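Local coordinates for penicillin binding protein 2X (PDB 5U47) that probably cross-links the peptides of adjacent glycan strands in septal peptidoglycan as a penicillin-sensitive transpeptidase of the divisome, at residues A304-G309 / A466-N471. The protein carries 1 engineered substitution. Numbering follows the deposited sequence.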
ATOM      1  N   ALA A 304      24.448  -1.797 -10.943  1.00 30.58           N
ATOM      2  CA  ALA A 304      25.559  -2.231 -10.093  1.00 32.31           C
ATOM      3  C   ALA A 304      26.838  -2.402 -10.916  1.00 33.41           C
ATOM      4  O   ALA A 304      27.923  -1.990 -10.497  1.00 33.33           O
ATOM      5  CB  ALA A 304      25.209  -3.527  -9.380  1.00 31.99           C
ATOM      6  N   ALA A 305      26.702  -3.018 -12.087  1.00 33.68           N
ATOM      7  CA  ALA A 305      27.844  -3.207 -12.975  1.00 34.79           C
ATOM      8  C   ALA A 305      28.431  -1.860 -13.374  1.00 35.45           C
ATOM      9  O   ALA A 305      29.659  -1.698 -13.403  1.00 35.87           O
ATOM     10  CB  ALA A 305      27.441  -3.995 -14.213  1.00 35.10           C
ATOM     11  N   ILE A 306      27.567  -0.894 -13.680  1.00 34.57           N
ATOM     12  CA  ILE A 306      28.039   0.439 -14.071  1.00 35.82           C
ATOM     13  C   ILE A 306      28.699   1.123 -12.879  1.00 36.99           C
ATOM     14  O   ILE A 306      29.790   1.695 -13.011  1.00 39.31           O
ATOM     15  CB  ILE A 306      26.908   1.302 -14.660  1.00 35.13           C
ATOM     16  CG1 ILE A 306      26.448   0.692 -15.997  1.00 34.91           C
ATOM     17  CG2 ILE A 306      27.384   2.742 -14.860  1.00 36.26           C
ATOM     18  CD1 ILE A 306      25.189   1.307 -16.572  1.00 34.20           C
ATOM     19  N   ASN A 307      28.046   1.038 -11.720  1.00 35.74           N
ATOM     20  CA  ASN A 307      28.562   1.638 -10.487  1.00 36.37           C
ATOM     21  C   ASN A 307      29.895   0.989 -10.021  1.00 38.02           C
ATOM     22  O   ASN A 307      30.731   1.659  -9.437  1.00 38.15           O
ATOM     23  CB  ASN A 307      27.544   1.535  -9.354  1.00 34.17           C
ATOM     24  CG  ASN A 307      27.803   2.551  -8.268  1.00 36.05           C
ATOM     25  OD1 ASN A 307      27.698   3.753  -8.506  1.00 36.82           O
ATOM     26  ND2 ASN A 307      28.129   2.084  -7.071  1.00 36.95           N
ATOM     27  N   ASN A 308      30.054  -0.309 -10.272  1.00 38.31           N
ATOM     28  CA  ASN A 308      31.258  -1.058  -9.885  1.00 41.00           C
ATOM     29  C   ASN A 308      32.439  -0.745 -10.800  1.00 44.11           C
ATOM     30  O   ASN A 308      33.572  -1.057 -10.463  1.00 45.23           O
ATOM     31  CB  ASN A 308      30.973  -2.570  -9.957  1.00 40.45           C
ATOM     32  CG  ASN A 308      32.045  -3.412  -9.293  1.00 42.83           C
ATOM     33  OD1 ASN A 308      32.423  -3.164  -8.150  1.00 42.64           O
ATOM     34  ND2 ASN A 308      32.515  -4.451 -10.001  1.00 43.92           N
ATOM     35  N   GLY A 309      32.164  -0.139 -11.956  1.00 45.53           N
ATOM     36  CA  GLY A 309      33.187   0.143 -12.951  1.00 48.73           C
ATOM     37  C   GLY A 309      33.475  -1.078 -13.825  1.00 50.11           C
ATOM     38  O   GLY A 309      34.442  -1.079 -14.589  1.00 51.57           O
ATOM     39  N   ALA A 466      22.844   5.493 -12.324  1.00 28.85           N
ATOM     40  CA  ALA A 466      21.398   5.495 -12.507  1.00 28.29           C
ATOM     41  C   ALA A 466      21.023   6.082 -13.873  1.00 28.88           C
ATOM     42  O   ALA A 466      20.206   5.534 -14.581  1.00 28.27           O
ATOM     43  CB  ALA A 466      20.730   6.285 -11.399  1.00 27.42           C
ATOM     44  N   SER A 467      21.635   7.209 -14.213  1.00 29.38           N
ATOM     45  CA  SER A 467      21.367   7.890 -15.464  1.00 31.55           C
ATOM     46  C   SER A 467      21.737   7.037 -16.685  1.00 32.04           C
ATOM     47  O   SER A 467      20.989   6.973 -17.671  1.00 30.93           O
ATOM     48  CB  SER A 467      22.158   9.196 -15.491  1.00 34.74           C
ATOM     49  OG  SER A 467      22.124   9.782 -16.778  1.00 39.59           O
ATOM     50  N   GLU A 468      22.907   6.404 -16.623  1.00 32.52           N
ATOM     51  CA  GLU A 468      23.351   5.524 -17.708  1.00 33.61           C
ATOM     52  C   GLU A 468      22.447   4.303 -17.831  1.00 31.76           C
ATOM     53  O   GLU A 468      22.122   3.881 -18.945  1.00 32.40           O
ATOM     54  CB  GLU A 468      24.833   5.152 -17.557  1.00 35.94           C
ATOM     55  CG  GLU A 468      25.723   6.362 -17.777  1.00 38.15           C
ATOM     56  CD  GLU A 468      27.207   6.069 -17.641  1.00 42.34           C
ATOM     57  OE1 GLU A 468      28.019   7.028 -17.744  1.00 44.17           O
ATOM     58  OE2 GLU A 468      27.565   4.889 -17.433  1.00 44.79           O
ATOM     59  N   THR A 469      22.031   3.752 -16.700  1.00 30.09           N
ATOM     60  CA  THR A 469      21.113   2.622 -16.696  1.00 29.80           C
ATOM     61  C   THR A 469      19.810   3.013 -17.414  1.00 29.45           C
ATOM     62  O   THR A 469      19.342   2.270 -18.282  1.00 29.82           O
ATOM     63  CB  THR A 469      20.815   2.120 -15.263  1.00 28.96           C
ATOM     64  OG1 THR A 469      22.026   1.662 -14.659  1.00 29.84           O
ATOM     65  CG2 THR A 469      19.826   0.970 -15.283  1.00 28.85           C
ATOM     66  N   ARG A 470      19.275   4.200 -17.099  1.00 28.12           N
ATOM     67  CA  ARG A 470      18.036   4.673 -17.738  1.00 27.73           C
ATOM     68  C   ARG A 470      18.207   4.849 -19.243  1.00 28.81           C
ATOM     69  O   ARG A 470      17.312   4.511 -20.011  1.00 28.32           O
ATOM     70  CB  ARG A 470      17.525   5.972 -17.117  1.00 26.81           C
ATOM     71  CG  ARG A 470      16.968   5.821 -15.694  1.00 25.90           C
ATOM     72  CD  ARG A 470      16.149   7.038 -15.266  1.00 24.67           C
ATOM     73  NE  ARG A 470      16.857   8.304 -15.483  1.00 26.32           N
ATOM     74  CZ  ARG A 470      17.793   8.819 -14.680  1.00 28.33           C
ATOM     75  NH1 ARG A 470      18.194   8.194 -13.568  1.00 28.21           N
ATOM     76  NH2 ARG A 470      18.362   9.973 -15.004  1.00 29.56           N
ATOM     77  N   ASN A 471      19.359   5.360 -19.660  1.00 30.87           N
ATOM     78  CA  ASN A 471      19.626   5.523 -21.085  1.00 33.06           C
ATOM     79  C   ASN A 471      19.728   4.153 -21.790  1.00 32.57           C
ATOM     80  O   ASN A 471      19.150   3.974 -22.857  1.00 32.49           O
ATOM     81  CB  ASN A 471      20.864   6.369 -21.335  1.00 35.91           C
ATOM     82  CG  ASN A 471      21.123   6.566 -22.818  1.00 40.34           C
ATOM     83  OD1 ASN A 471      20.247   7.028 -23.550  1.00 44.07           O
ATOM     84  ND2 ASN A 471      22.309   6.188 -23.271  1.00 41.89           N
TER
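Ile306, in the last turn of helix 297-308, faces Thr469 in the middle of helix 463-478, their CA atoms 7.7 Å apart, and no hydrogen bond joins the two segments. The contact is van der Waals packing: the branched isoleucine sets its two methyls against the neighbouring residues Glu468 and Thr469. With CG1 beside its backbone N and chi2 extended (170°), Ile306 CD1 lies 3.7 Å from Thr469 OG1. CG2 of Ile306 comes within 3.4 Å of Glu468 OE2. Glutamate suits this partly exposed margin: its CB lies beside the CD1 methyl, and its extended chain carries the carboxylate past the isoleucine, where OE1 is hydrogen-bonded to Gln464 NE2. Threonine suits the buried position because its hydroxyl bonds back to Ala465 O, so OG1 can meet a methyl without losing a polar partner. Gly309, with phi 82°, ends the first helix in a Schellman motif, a conformation that glycine adopts readily. This is plain helix-to-helix packing in the transpeptidase domain, at the C-terminal end of a helix that probably begins with the SxxK motif; Phe311, Ala465 and Tyr472 also pack on Ile306, helices 356-366 and 368-377 cover Ala304, and Arg470 O bonds to Thr503 of sheet strand 503-510.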